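Local coordinates for protein PfVFT1 (Plasmodium falciparum, PDB 5JKQ) that is a bi-lobed Venus flytrap protein that probably binds a small solute between its two lobes, as related solute-binding proteins do, at residues 176-181 with 271-276; 13-18 with 65-70; 82-87 with 131-136; 235-240 with 256-261. The protein carries 3 engineered substitutions. All coordinates share one frame; numbering follows the deposited sequence.

Interaction 1 (176-181 with 271-276); sequences KHSNKI and FLKTGH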
loop_
_atom_site.group_PDB
_atom_site.type_symbol
_atom_site.label_atom_id
_atom_site.label_comp_id
_atom_site.label_asym_id
_atom_site.label_seq_id
_atom_site.Cartn_x
_atom_site.Cartn_y
_atom_site.Cartn_z
ATOM N N LYS A 176 -4.763 -1.259 -3.579
ATOM C CA LYS A 176 -4.470 0.070 -4.104
ATOM C C LYS A 176 -5.539 1.078 -3.699
ATOM O O LYS A 176 -6.667 0.705 -3.374
ATOM C CB LYS A 176 -4.371 0.033 -5.632
ATOM C CG LYS A 176 -3.519 -1.092 -6.192
ATOM C CD LYS A 176 -3.471 -1.020 -7.709
ATOM C CE LYS A 176 -2.877 -2.280 -8.319
ATOM N NZ LYS A 176 -1.719 -1.977 -9.204
ATOM N N HIS A 177 -5.169 2.355 -3.713
ATOM C CA HIS A 177 -6.150 3.433 -3.700
ATOM C C HIS A 177 -5.833 4.364 -4.865
ATOM O O HIS A 177 -4.695 4.424 -5.328
ATOM C CB HIS A 177 -6.155 4.179 -2.358
ATOM C CG HIS A 177 -5.005 5.120 -2.166
ATOM N ND1 HIS A 177 -3.900 4.799 -1.407
ATOM C CD2 HIS A 177 -4.806 6.388 -2.600
ATOM C CE1 HIS A 177 -3.061 5.819 -1.398
ATOM N NE2 HIS A 177 -3.586 6.796 -2.115
ATOM N N SER A 178 -6.849 5.067 -5.352
ATOM C CA SER A 178 -6.695 5.908 -6.532
ATOM C C SER A 178 -6.409 7.360 -6.158
ATOM O O SER A 178 -6.573 7.761 -5.006
ATOM C CB SER A 178 -7.949 5.829 -7.403
ATOM O OG SER A 178 -7.712 6.400 -8.678
ATOM N N ASN A 179 -5.974 8.134 -7.146
ATOM C CA ASN A 179 -5.683 9.550 -6.961
ATOM C C ASN A 179 -6.633 10.415 -7.781
ATOM O O ASN A 179 -6.642 10.349 -9.010
ATOM C CB ASN A 179 -4.232 9.848 -7.342
ATOM C CG ASN A 179 -3.242 9.136 -6.449
ATOM O OD1 ASN A 179 -2.804 9.677 -5.437
ATOM N ND2 ASN A 179 -2.891 7.910 -6.814
ATOM N N LYS A 180 -7.436 11.218 -7.093
ATOM C CA LYS A 180 -8.392 12.086 -7.761
ATOM C C LYS A 180 -7.756 13.436 -8.068
ATOM O O LYS A 180 -6.812 13.859 -7.400
ATOM C CB LYS A 180 -9.646 12.260 -6.903
ATOM C CG LYS A 180 -10.265 10.937 -6.478
ATOM C CD LYS A 180 -11.568 11.142 -5.734
ATOM C CE LYS A 180 -12.114 9.830 -5.198
ATOM N NZ LYS A 180 -12.344 8.827 -6.275
ATOM N N ILE A 181 -8.271 14.094 -9.099
ATOM C CA ILE A 181 -7.757 15.386 -9.532
ATOM C C ILE A 181 -8.879 16.409 -9.486
ATOM O O ILE A 181 -9.877 16.266 -10.190
ATOM C CB ILE A 181 -7.171 15.316 -10.963
ATOM C CG1 ILE A 181 -6.013 14.316 -11.009
ATOM C CG2 ILE A 181 -6.696 16.695 -11.425
ATOM C CD1 ILE A 181 -5.523 14.000 -12.406
ATOM N N PHE A 271 -7.492 7.488 -12.077
ATOM C CA PHE A 271 -7.213 6.053 -12.044
ATOM C C PHE A 271 -5.710 5.774 -12.038
ATOM O O PHE A 271 -5.276 4.657 -12.316
ATOM C CB PHE A 271 -7.886 5.340 -13.224
ATOM C CG PHE A 271 -9.388 5.406 -13.193
ATOM C CD1 PHE A 271 -10.082 5.022 -12.059
ATOM C CD2 PHE A 271 -10.103 5.853 -14.292
ATOM C CE1 PHE A 271 -11.460 5.077 -12.021
ATOM C CE2 PHE A 271 -11.486 5.911 -14.259
ATOM C CZ PHE A 271 -12.163 5.522 -13.119
ATOM N N LEU A 272 -4.922 6.799 -11.718
ATOM C CA LEU A 272 -3.506 6.623 -11.427
ATOM C C LEU A 272 -3.393 6.138 -9.988
ATOM O O LEU A 272 -3.628 6.900 -9.051
ATOM C CB LEU A 272 -2.733 7.928 -11.632
ATOM C CG LEU A 272 -2.706 8.465 -13.066
ATOM C CD1 LEU A 272 -2.251 9.918 -13.086
ATOM C CD2 LEU A 272 -1.807 7.608 -13.955
ATOM N N LYS A 273 -3.044 4.868 -9.817
ATOM C CA LYS A 273 -3.165 4.217 -8.518
ATOM C C LYS A 273 -1.906 4.301 -7.667
ATOM O O LYS A 273 -0.795 4.432 -8.176
ATOM C CB LYS A 273 -3.544 2.747 -8.709
ATOM C CG LYS A 273 -4.784 2.531 -9.561
ATOM C CD LYS A 273 -5.964 3.338 -9.050
ATOM C CE LYS A 273 -7.234 3.026 -9.823
ATOM N NZ LYS A 273 -8.043 1.965 -9.168
ATOM N N THR A 274 -2.114 4.226 -6.356
ATOM C CA THR A 274 -1.037 4.114 -5.384
ATOM C C THR A 274 -1.162 2.750 -4.718
ATOM O O THR A 274 -2.137 2.483 -4.016
ATOM C CB THR A 274 -1.100 5.243 -4.330
ATOM O OG1 THR A 274 -0.959 6.514 -4.978
ATOM C CG2 THR A 274 0.000 5.085 -3.285
ATOM N N GLY A 275 -0.183 1.883 -4.956
ATOM C CA GLY A 275 -0.226 0.522 -4.452
ATOM C C GLY A 275 0.278 0.381 -3.029
ATOM O O GLY A 275 1.070 1.194 -2.553
ATOM N N HIS A 276 -0.198 -0.661 -2.352
ATOM C CA HIS A 276 0.271 -1.021 -1.016
ATOM C C HIS A 276 0.767 -2.462 -1.012
ATOM O O HIS A 276 0.123 -3.341 -1.582
ATOM C CB HIS A 276 -0.843 -0.858 0.017
ATOM C CG HIS A 276 -1.417 0.523 0.078
ATOM N ND1 HIS A 276 -0.816 1.546 0.779
ATOM C CD2 HIS A 276 -2.540 1.046 -0.465
ATOM C CE1 HIS A 276 -1.542 2.643 0.659
ATOM N NE2 HIS A 276 -2.594 2.367 -0.090
HETATM O O HOH W 1 -1.856 8.547 -3.318
#
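His177 and Thr274 form an antiparallel hydrogen-bonded pair: Thr274 N meets His177 O at 2.8 Å, almost straight, and His177 N returns a bond to Thr274 O. His177 CG is tucked between its own backbone N and carbonyl carbon (chi1 76°), which sets the ring beside Thr274, and Thr274 CB lies over the imidazole, 3.9 Å from the centroid, a CH-pi contact offset toward the rim. His177 ND1 and His276 NE2 share a hydrogen bond of 3.1 Å, the rings meeting rim to rim with planes 36° apart. The Asn179 amide works from the same face: ND2 gives one hydrogen to Leu272 O at 2.6 Å and the other to Thr274 OG1 at 3.0 Å, both acceptors nearly in the amide plane. One water joins His177 NE2, Asn179 OD1 and Thr274 OG1, tying the three side chains together. On the other face, the Lys176 and Lys273 side chains cross at about a right angle, Lys176 CD 3.9 Å from Lys273 CB, and Lys273 also lies against Ser178, whose OG is bonded to Asp269. Farther out, Asn214 ND2 holds Asn179 OD1, while Tyr150 O takes His276 ND1. Strands 175-184 and 265-281 thus pair within the mixed sheet, with helix 212-222 against Asn179 and Leu272 and short strand 45-46 beside Lys176 and Lys273.

Interaction 2 (13-18 with 65-70); sequences AKRLID and IDDVLS. Engineered in segment 13-18: Ala13 (natural residue Ser).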
loop_
_atom_site.group_PDB
_atom_site.type_symbol
_atom_site.label_atom_id
_atom_site.label_comp_id
_atom_site.label_asym_id
_atom_site.label_seq_id
_atom_site.Cartn_x
_atom_site.Cartn_y
_atom_site.Cartn_z
ATOM N N ALA A 13 12.504 -16.214 2.563
ATOM C CA ALA A 13 11.150 -15.674 2.656
ATOM C C ALA A 13 10.306 -16.037 1.436
ATOM O O ALA A 13 9.170 -15.581 1.307
ATOM C CB ALA A 13 11.204 -14.162 2.819
ATOM N N LYS A 14 10.853 -16.860 0.544
ATOM C CA LYS A 14 10.174 -17.164 -0.713
ATOM C C LYS A 14 8.834 -17.856 -0.482
ATOM O O LYS A 14 7.807 -17.428 -1.008
ATOM C CB LYS A 14 11.050 -18.039 -1.607
ATOM C CG LYS A 14 10.581 -18.078 -3.058
ATOM C CD LYS A 14 10.641 -19.482 -3.623
ATOM C CE LYS A 14 10.182 -19.540 -5.068
ATOM N NZ LYS A 14 8.755 -19.141 -5.232
ATOM N N ARG A 15 8.847 -18.927 0.304
ATOM C CA ARG A 15 7.630 -19.678 0.578
ATOM C C ARG A 15 6.653 -18.849 1.413
ATOM O O ARG A 15 5.438 -18.979 1.266
ATOM C CB ARG A 15 7.963 -20.989 1.290
ATOM C CG ARG A 15 6.799 -21.959 1.381
ATOM C CD ARG A 15 7.291 -23.366 1.678
ATOM N NE ARG A 15 8.032 -23.435 2.940
ATOM C CZ ARG A 15 7.690 -24.179 3.992
ATOM N NH1 ARG A 15 6.606 -24.949 3.969
ATOM N NH2 ARG A 15 8.448 -24.156 5.080
ATOM N N LEU A 16 7.191 -17.998 2.281
ATOM C CA LEU A 16 6.368 -17.086 3.069
ATOM C C LEU A 16 5.621 -16.118 2.152
ATOM O O LEU A 16 4.442 -15.841 2.358
ATOM C CB LEU A 16 7.231 -16.317 4.074
ATOM C CG LEU A 16 6.606 -15.103 4.771
ATOM C CD1 LEU A 16 5.380 -15.500 5.585
ATOM C CD2 LEU A 16 7.640 -14.409 5.651
ATOM N N ILE A 17 6.314 -15.616 1.134
ATOM C CA ILE A 17 5.714 -14.689 0.179
ATOM C C ILE A 17 4.658 -15.392 -0.669
ATOM O O ILE A 17 3.613 -14.817 -0.972
ATOM C CB ILE A 17 6.791 -14.064 -0.741
ATOM C CG1 ILE A 17 7.708 -13.154 0.073
ATOM C CG2 ILE A 17 6.161 -13.246 -1.872
ATOM C CD1 ILE A 17 9.041 -12.891 -0.579
ATOM N N ASP A 18 4.931 -16.637 -1.046
ATOM C CA ASP A 18 4.032 -17.379 -1.923
ATOM C C ASP A 18 2.729 -17.757 -1.222
ATOM O O ASP A 18 1.648 -17.572 -1.779
ATOM C CB ASP A 18 4.721 -18.638 -2.451
ATOM C CG ASP A 18 5.911 -18.322 -3.338
ATOM O OD1 ASP A 18 5.927 -17.234 -3.955
ATOM O OD2 ASP A 18 6.830 -19.162 -3.422
ATOM N N ILE A 65 11.486 -27.448 5.142
ATOM C CA ILE A 65 12.289 -26.410 4.507
ATOM C C ILE A 65 12.987 -25.557 5.563
ATOM O O ILE A 65 12.382 -25.194 6.572
ATOM C CB ILE A 65 11.431 -25.493 3.604
ATOM C CG1 ILE A 65 10.463 -26.313 2.739
ATOM C CG2 ILE A 65 12.317 -24.618 2.727
ATOM C CD1 ILE A 65 11.124 -27.396 1.900
ATOM N N ASP A 66 14.260 -25.247 5.336
ATOM C CA ASP A 66 14.995 -24.350 6.222
ATOM C C ASP A 66 14.742 -22.905 5.797
ATOM O O ASP A 66 15.603 -22.262 5.198
ATOM C CB ASP A 66 16.495 -24.664 6.199
ATOM C CG ASP A 66 17.270 -23.916 7.279
ATOM O OD1 ASP A 66 16.688 -23.029 7.940
ATOM O OD2 ASP A 66 18.470 -24.215 7.466
ATOM N N ASP A 67 13.550 -22.404 6.110
ATOM C CA ASP A 67 13.159 -21.052 5.723
ATOM C C ASP A 67 12.389 -20.356 6.843
ATOM O O ASP A 67 12.210 -20.915 7.924
ATOM C CB ASP A 67 12.326 -21.092 4.434
ATOM C CG ASP A 67 10.995 -21.805 4.606
ATOM O OD1 ASP A 67 10.803 -22.500 5.626
ATOM O OD2 ASP A 67 10.140 -21.676 3.704
ATOM N N VAL A 68 11.944 -19.134 6.577
ATOM C CA VAL A 68 11.232 -18.335 7.569
ATOM C C VAL A 68 9.886 -18.959 7.933
ATOM O O VAL A 68 9.485 -18.937 9.095
ATOM C CB VAL A 68 11.015 -16.888 7.057
ATOM C CG1 VAL A 68 10.021 -16.119 7.932
ATOM C CG2 VAL A 68 12.345 -16.153 6.997
ATOM N N LEU A 69 9.188 -19.516 6.947
ATOM C CA LEU A 69 7.857 -20.054 7.194
ATOM C C LEU A 69 7.917 -21.215 8.181
ATOM O O LEU A 69 7.032 -21.363 9.021
ATOM C CB LEU A 69 7.193 -20.508 5.892
ATOM C CG LEU A 69 5.706 -20.857 6.032
ATOM C CD1 LEU A 69 4.881 -19.613 6.334
ATOM C CD2 LEU A 69 5.183 -21.550 4.788
ATOM N N SER A 70 8.962 -22.030 8.085
ATOM C CA SER A 70 9.134 -23.153 9.001
ATOM C C SER A 70 9.297 -22.677 10.444
ATOM O O SER A 70 8.866 -23.353 11.377
ATOM C CB SER A 70 10.336 -24.001 8.589
ATOM O OG SER A 70 10.028 -24.794 7.456
HETATM O O HOH W 2 11.072 -20.280 1.357
HETATM O O HOH W 3 9.595 -18.883 3.868
#
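Arg15, in the first turn of helix 14-29, makes a side-on, two-nitrogen salt bridge with Asp67, the N-cap residue of helix 68-75. NE reaches OD2 of Asp67 at 2.8 Å and NH2 of Arg15 reaches OD1 at 2.9 Å, with guanidinium and carboxylate planes only 12° apart. The bend at chi3 (60°) turns the end of the arginine across the aspartate. Arg15 NH1 is held from outside by the carbonyls of Asn60 and Lys62, which should help fix the rotation of the group.

Apolar contacts sandwich the same guanidinium: Leu69 CD2 sits over the centre of one face, 3.7 Å from Arg15 CZ, and Ile65 CG1 lies over the opposite face, nearer the rim. Beside this salt bridge, Leu16 CD2 packs on Val68 CG1 at 3.7 Å, and Phe280 of strand 265-281 touches both Leu16 and the engineered Ala13.

A water adds a second link between the helix starts, accepting from Arg15 N and donating to Asp67 OD2. The cap itself shares an oxygen with the salt bridge: Ser70 N donates to Asp67 OD1 at 3.1 Å from above the carboxylate plane, whereas Arg15 NH2 uses the syn lone pair of that oxygen.

Interaction 3 (82-87 with 131-136); sequences ALKNKN and YYDNVF. With SO4 (sulfate ion), chain E.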
loop_
_atom_site.group_PDB
_atom_site.type_symbol
_atom_site.label_atom_id
_atom_site.label_comp_id
_atom_site.label_asym_id
_atom_site.label_seq_id
_atom_site.Cartn_x
_atom_site.Cartn_y
_atom_site.Cartn_z
ATOM N N ALA A 82 5.219 -2.553 12.065
ATOM C CA ALA A 82 4.475 -1.377 11.630
ATOM C C ALA A 82 5.043 -0.128 12.296
ATOM O O ALA A 82 5.707 -0.217 13.326
ATOM C CB ALA A 82 3.001 -1.533 11.954
ATOM N N LEU A 83 4.792 1.033 11.697
ATOM C CA LEU A 83 5.242 2.299 12.266
ATOM C C LEU A 83 4.498 2.586 13.567
ATOM O O LEU A 83 3.287 2.386 13.649
ATOM C CB LEU A 83 5.030 3.444 11.271
ATOM C CG LEU A 83 5.789 3.349 9.945
ATOM C CD1 LEU A 83 5.242 4.361 8.953
ATOM C CD2 LEU A 83 7.281 3.563 10.151
ATOM N N LYS A 84 5.223 3.053 14.584
ATOM C CA LYS A 84 4.618 3.329 15.887
ATOM C C LYS A 84 3.899 4.674 15.912
ATOM O O LYS A 84 4.172 5.554 15.096
ATOM C CB LYS A 84 5.676 3.291 16.999
ATOM C CG LYS A 84 6.868 4.217 16.801
ATOM C CD LYS A 84 7.766 4.232 18.041
ATOM C CE LYS A 84 8.384 2.866 18.326
ATOM N NZ LYS A 84 9.204 2.868 19.572
ATOM N N ASN A 85 2.972 4.811 16.857
ATOM C CA ASN A 85 2.241 6.058 17.080
ATOM C C ASN A 85 1.433 6.506 15.866
ATOM O O ASN A 85 1.145 7.693 15.709
ATOM C CB ASN A 85 3.209 7.171 17.493
ATOM C CG ASN A 85 3.968 6.839 18.764
ATOM O OD1 ASN A 85 3.388 6.356 19.737
ATOM N ND2 ASN A 85 5.273 7.090 18.759
ATOM N N LYS A 86 1.061 5.555 15.015
ATOM C CA LYS A 86 0.202 5.847 13.874
ATOM C C LYS A 86 -1.249 5.534 14.208
ATOM O O LYS A 86 -1.558 4.485 14.774
ATOM C CB LYS A 86 0.639 5.052 12.640
ATOM C CG LYS A 86 2.016 5.418 12.108
ATOM C CD LYS A 86 2.135 6.906 11.821
ATOM C CE LYS A 86 3.381 7.217 11.010
ATOM N NZ LYS A 86 3.658 8.679 10.949
ATOM N N ASN A 87 -2.133 6.465 13.859
ATOM C CA ASN A 87 -3.566 6.286 14.040
ATOM C C ASN A 87 -4.321 7.008 12.931
ATOM O O ASN A 87 -4.377 8.237 12.910
ATOM C CB ASN A 87 -4.005 6.798 15.414
ATOM C CG ASN A 87 -5.494 6.619 15.661
ATOM O OD1 ASN A 87 -6.201 5.993 14.869
ATOM N ND2 ASN A 87 -5.975 7.162 16.774
ATOM N N TYR A 131 6.185 -2.591 16.964
ATOM C CA TYR A 131 6.218 -1.246 16.401
ATOM C C TYR A 131 7.631 -0.659 16.407
ATOM O O TYR A 131 8.376 -0.818 17.374
ATOM C CB TYR A 131 5.263 -0.330 17.170
ATOM C CG TYR A 131 3.823 -0.790 17.169
ATOM C CD1 TYR A 131 3.314 -1.548 16.121
ATOM C CD2 TYR A 131 2.967 -0.459 18.211
ATOM C CE1 TYR A 131 1.997 -1.966 16.115
ATOM C CE2 TYR A 131 1.652 -0.874 18.214
ATOM C CZ TYR A 131 1.172 -1.625 17.163
ATOM O OH TYR A 131 -0.140 -2.037 17.167
ATOM N N TYR A 132 7.987 0.013 15.315
ATOM C CA TYR A 132 9.303 0.632 15.170
ATOM C C TYR A 132 9.193 1.984 14.473
ATOM O O TYR A 132 8.190 2.273 13.825
ATOM C CB TYR A 132 10.245 -0.276 14.373
ATOM C CG TYR A 132 10.355 -1.687 14.903
ATOM C CD1 TYR A 132 11.259 -2.005 15.908
ATOM C CD2 TYR A 132 9.564 -2.705 14.388
ATOM C CE1 TYR A 132 11.366 -3.297 16.390
ATOM C CE2 TYR A 132 9.663 -3.997 14.864
ATOM C CZ TYR A 132 10.565 -4.288 15.864
ATOM O OH TYR A 132 10.664 -5.575 16.337
ATOM N N ASP A 133 10.226 2.809 14.609
ATOM C CA ASP A 133 10.304 4.060 13.861
ATOM C C ASP A 133 10.714 3.762 12.422
ATOM O O ASP A 133 10.106 4.267 11.478
ATOM C CB ASP A 133 11.293 5.029 14.514
ATOM C CG ASP A 133 10.741 5.668 15.778
ATOM O OD1 ASP A 133 9.541 6.015 15.799
ATOM O OD2 ASP A 133 11.507 5.823 16.753
ATOM N N ASN A 134 11.751 2.942 12.269
ATOM C CA ASN A 134 12.157 2.426 10.965
ATOM C C ASN A 134 11.902 0.922 10.913
ATOM O O ASN A 134 12.667 0.130 11.468
ATOM C CB ASN A 134 13.633 2.735 10.691
ATOM C CG ASN A 134 14.055 2.401 9.266
ATOM O OD1 ASN A 134 13.640 1.390 8.697
ATOM N ND2 ASN A 134 14.890 3.254 8.684
ATOM N N VAL A 135 10.822 0.534 10.244
ATOM C CA VAL A 135 10.422 -0.866 10.182
ATOM C C VAL A 135 11.349 -1.650 9.257
ATOM O O VAL A 135 11.590 -2.837 9.473
ATOM C CB VAL A 135 8.962 -1.014 9.699
ATOM C CG1 VAL A 135 8.519 -2.471 9.740
ATOM C CG2 VAL A 135 8.034 -0.166 10.553
ATOM N N PHE A 136 11.876 -0.982 8.235
ATOM C CA PHE A 136 12.729 -1.647 7.255
ATOM C C PHE A 136 14.073 -2.065 7.858
ATOM O O PHE A 136 14.703 -3.011 7.384
ATOM C CB PHE A 136 12.953 -0.739 6.043
ATOM C CG PHE A 136 11.694 -0.424 5.282
ATOM C CD1 PHE A 136 10.950 -1.438 4.701
ATOM C CD2 PHE A 136 11.258 0.883 5.146
ATOM C CE1 PHE A 136 9.791 -1.154 4.003
ATOM C CE2 PHE A 136 10.101 1.173 4.445
ATOM C CZ PHE A 136 9.367 0.154 3.874
HETATM S S SO4 E . 13.253 1.999 16.089
HETATM O O1 SO4 E . 13.133 1.806 14.646
HETATM O O2 SO4 E . 13.737 0.770 16.713
HETATM O O3 SO4 E . 11.950 2.339 16.657
HETATM O O4 SO4 E . 14.196 3.083 16.349
#
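Lys84 and Tyr131 meet through their first side-chain carbons, CB to CB at 3.6 Å, after which the tyrosine ring and the lysine chain diverge. The ring of Tyr131 runs along the face occupied by Ala82, with CD1 4.2 Å from Ala82 CB, and its OH is bonded to Gln96 O. Lys84 takes the other course: its CG lies between the backbone N and the carbonyl carbon (chi1 56°), which carries CG and CD obliquely past Asp133 OD1, each 3.4 Å away. The Leu83 side chain turns back toward the second segment, where CD2 packs on Val135 CG2 at 3.8 Å. That same valine methyl also rests on the Ala82 carbonyl carbon. The parallel backbones themselves are joined by Tyr132 N to Ala82 O at 3.0 Å and by a more bent bond from Lys84 N to Tyr132 O.

A sulfate, probably from the crystallisation liquor, sits where the second strand gives way to helix 135-140. Asp133 N donates to sulfate O3 at 2.7 Å; sulfate O1 accepts from Asn134 N, and the edge of the Tyr132 ring faces O2. Strands 77-83 and 126-132, adjacent in a three-stranded parallel sheet, form a beta-alpha-beta crossover through helix 102-118; the contact lies at their C-terminal ends, and helix 135-140 begins just after the N-cap Asn134, with Phe136 packed against Tyr279 and Phe151.

Interaction 4 (235-240 with 256-261); sequences SYIDLS and IPFNFN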
loop_
_atom_site.group_PDB
_atom_site.type_symbol
_atom_site.label_atom_id
_atom_site.label_comp_id
_atom_site.label_asym_id
_atom_site.label_seq_id
_atom_site.Cartn_x
_atom_site.Cartn_y
_atom_site.Cartn_z
ATOM N N SER A 235 -4.294 19.574 4.725
ATOM C CA SER A 235 -5.708 19.225 4.763
ATOM C C SER A 235 -6.398 19.496 3.433
ATOM O O SER A 235 -5.878 20.214 2.579
ATOM C CB SER A 235 -6.418 19.999 5.876
ATOM O OG SER A 235 -6.459 21.386 5.589
ATOM N N TYR A 236 -7.576 18.903 3.273
ATOM C CA TYR A 236 -8.392 19.098 2.086
ATOM C C TYR A 236 -8.727 20.574 1.892
ATOM O O TYR A 236 -8.690 21.085 0.773
ATOM C CB TYR A 236 -9.666 18.263 2.199
ATOM C CG TYR A 236 -10.704 18.526 1.134
ATOM C CD1 TYR A 236 -10.468 18.197 -0.193
ATOM C CD2 TYR A 236 -11.935 19.077 1.464
ATOM C CE1 TYR A 236 -11.422 18.424 -1.167
ATOM C CE2 TYR A 236 -12.897 19.304 0.497
ATOM C CZ TYR A 236 -12.635 18.977 -0.816
ATOM O OH TYR A 236 -13.588 19.202 -1.782
ATOM N N ILE A 237 -9.037 21.256 2.991
ATOM C CA ILE A 237 -9.402 22.667 2.941
ATOM C C ILE A 237 -8.221 23.510 2.460
ATOM O O ILE A 237 -8.401 24.440 1.676
ATOM C CB ILE A 237 -9.891 23.161 4.321
ATOM C CG1 ILE A 237 -11.221 22.488 4.663
ATOM C CG2 ILE A 237 -10.064 24.687 4.342
ATOM C CD1 ILE A 237 -11.662 22.670 6.101
ATOM N N ASP A 238 -7.017 23.176 2.922
ATOM C CA ASP A 238 -5.809 23.874 2.486
ATOM C C ASP A 238 -5.585 23.657 0.999
ATOM O O ASP A 238 -5.422 24.608 0.235
ATOM C CB ASP A 238 -4.579 23.393 3.261
ATOM C CG ASP A 238 -4.665 23.687 4.744
ATOM O OD1 ASP A 238 -5.394 24.624 5.128
ATOM O OD2 ASP A 238 -3.991 22.983 5.526
ATOM N N LEU A 239 -5.570 22.385 0.611
ATOM C CA LEU A 239 -5.389 21.982 -0.777
ATOM C C LEU A 239 -6.399 22.707 -1.668
ATOM O O LEU A 239 -6.034 23.295 -2.686
ATOM C CB LEU A 239 -5.533 20.456 -0.886
ATOM C CG LEU A 239 -5.312 19.664 -2.184
ATOM C CD1 LEU A 239 -6.386 19.930 -3.234
ATOM C CD2 LEU A 239 -3.922 19.913 -2.746
ATOM N N SER A 240 -7.663 22.691 -1.253
ATOM C CA SER A 240 -8.744 23.262 -2.049
ATOM C C SER A 240 -8.612 24.773 -2.200
ATOM O O SER A 240 -8.872 25.321 -3.272
ATOM C CB SER A 240 -10.097 22.926 -1.424
ATOM O OG SER A 240 -10.337 21.530 -1.448
ATOM N N ILE A 256 -12.522 13.044 -1.098
ATOM C CA ILE A 256 -13.271 14.295 -1.052
ATOM C C ILE A 256 -14.245 14.271 0.132
ATOM O O ILE A 256 -15.308 13.657 0.046
ATOM C CB ILE A 256 -14.057 14.527 -2.367
ATOM C CG1 ILE A 256 -13.110 14.501 -3.574
ATOM C CG2 ILE A 256 -14.832 15.839 -2.317
ATOM C CD1 ILE A 256 -12.060 15.610 -3.588
ATOM N N PRO A 257 -13.878 14.929 1.247
ATOM C CA PRO A 257 -14.756 15.004 2.423
ATOM C C PRO A 257 -16.103 15.675 2.138
ATOM O O PRO A 257 -17.137 15.179 2.588
ATOM C CB PRO A 257 -13.944 15.842 3.417
ATOM C CG PRO A 257 -12.541 15.697 2.987
ATOM C CD PRO A 257 -12.578 15.574 1.499
ATOM N N PHE A 258 -16.078 16.792 1.413
ATOM C CA PHE A 258 -17.299 17.495 1.020
ATOM C C PHE A 258 -17.102 18.155 -0.344
ATOM O O PHE A 258 -15.969 18.315 -0.802
ATOM C CB PHE A 258 -17.701 18.535 2.073
ATOM C CG PHE A 258 -16.652 19.582 2.335
ATOM C CD1 PHE A 258 -16.544 20.695 1.517
ATOM C CD2 PHE A 258 -15.783 19.458 3.407
ATOM C CE1 PHE A 258 -15.582 21.661 1.758
ATOM C CE2 PHE A 258 -14.819 20.421 3.654
ATOM C CZ PHE A 258 -14.719 21.523 2.829
ATOM N N ASN A 259 -18.206 18.530 -0.986
ATOM C CA ASN A 259 -18.170 19.091 -2.335
ATOM C C ASN A 259 -18.175 20.615 -2.353
ATOM O O ASN A 259 -18.896 21.256 -1.589
ATOM C CB ASN A 259 -19.366 18.591 -3.156
ATOM C CG ASN A 259 -19.331 17.095 -3.402
ATOM O OD1 ASN A 259 -20.226 16.365 -2.975
ATOM N ND2 ASN A 259 -18.305 16.632 -4.105
ATOM N N PHE A 260 -17.364 21.191 -3.234
ATOM C CA PHE A 260 -17.468 22.608 -3.552
ATOM C C PHE A 260 -18.491 22.766 -4.669
ATOM O O PHE A 260 -18.994 21.769 -5.189
ATOM C CB PHE A 260 -16.112 23.180 -3.953
ATOM C CG PHE A 260 -15.172 23.357 -2.797
ATOM C CD1 PHE A 260 -15.243 24.486 -1.997
ATOM C CD2 PHE A 260 -14.227 22.392 -2.500
ATOM C CE1 PHE A 260 -14.384 24.650 -0.926
ATOM C CE2 PHE A 260 -13.365 22.552 -1.432
ATOM C CZ PHE A 260 -13.444 23.682 -0.644
ATOM N N ASN A 261 -18.802 24.007 -5.029
ATOM C CA ASN A 261 -19.842 24.284 -6.017
ATOM C C ASN A 261 -19.650 23.491 -7.310
ATOM O O ASN A 261 -18.595 23.552 -7.943
ATOM C CB ASN A 261 -19.889 25.784 -6.331
ATOM C CG ASN A 261 -21.082 26.166 -7.195
ATOM O OD1 ASN A 261 -21.910 25.324 -7.544
ATOM N ND2 ASN A 261 -21.181 27.447 -7.534
HETATM O O HOH W 4 -15.127 19.658 -4.430
#
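The first turn of helix 236-244 stands beside the irregular loop 256-261, with CA atoms no nearer than the 7.5 Å between Tyr236 and Ile256, so side chains bridge the gap. An aromatic cluster of Tyr236, Phe258 and Phe260 fills it. Tyr236, its CG anti to the backbone N (chi1 171°), extends its ring from the helix into the loop. Pro257 CD covers one face of that ring in a CH-pi contact, 3.6 Å from the centroid and nearly over the centre; Ser240 OG lies over the opposite face, toward the rim. At the ring's edge the pair with Phe258 is T-shaped: Tyr236 CE2 points at the phenylalanine face, with planes 83° apart. Phe260 slides past the tyrosine, its CE2 reaching Ser240 CB at 3.3 Å, and Ile256 CD1 touches Tyr236 CE1. Met182 of strand 175-184 packs on Tyr236 and Ser240, joining the helix to the sheet of this lobe. Ser240 OG donates to Tyr236 O, which also takes Ser240 N from the other face of its plane. Tyr236 OH lies 2.7 Å from Phe258 O, a weak bond whose proton is not settled, and 3.1 Å from a water that accepts from Phe260 N.

Interaction 1 lies nearest the middle of the molecule, its centre about 10 Å from that of the chain, on long strands running between the lobes. Interaction 4 belongs to one lobe and falls, in sequence, between the two strands of interaction 1; the two touch where Lys180 CD meets Ile256 CG1 at 4.3 Å. Interactions 2 and 3 lie toward the other lobe, successive in the chain through helix 68-75 and strand 77-83. Interactions 2 and 4 lie on opposite sides of the chain's centre. The sulfate sits at interaction 3, whose nearest atoms are about 10 Å from interaction 1. Tyr150 joins these two, its O bonding His276 and its OH Leu83 N.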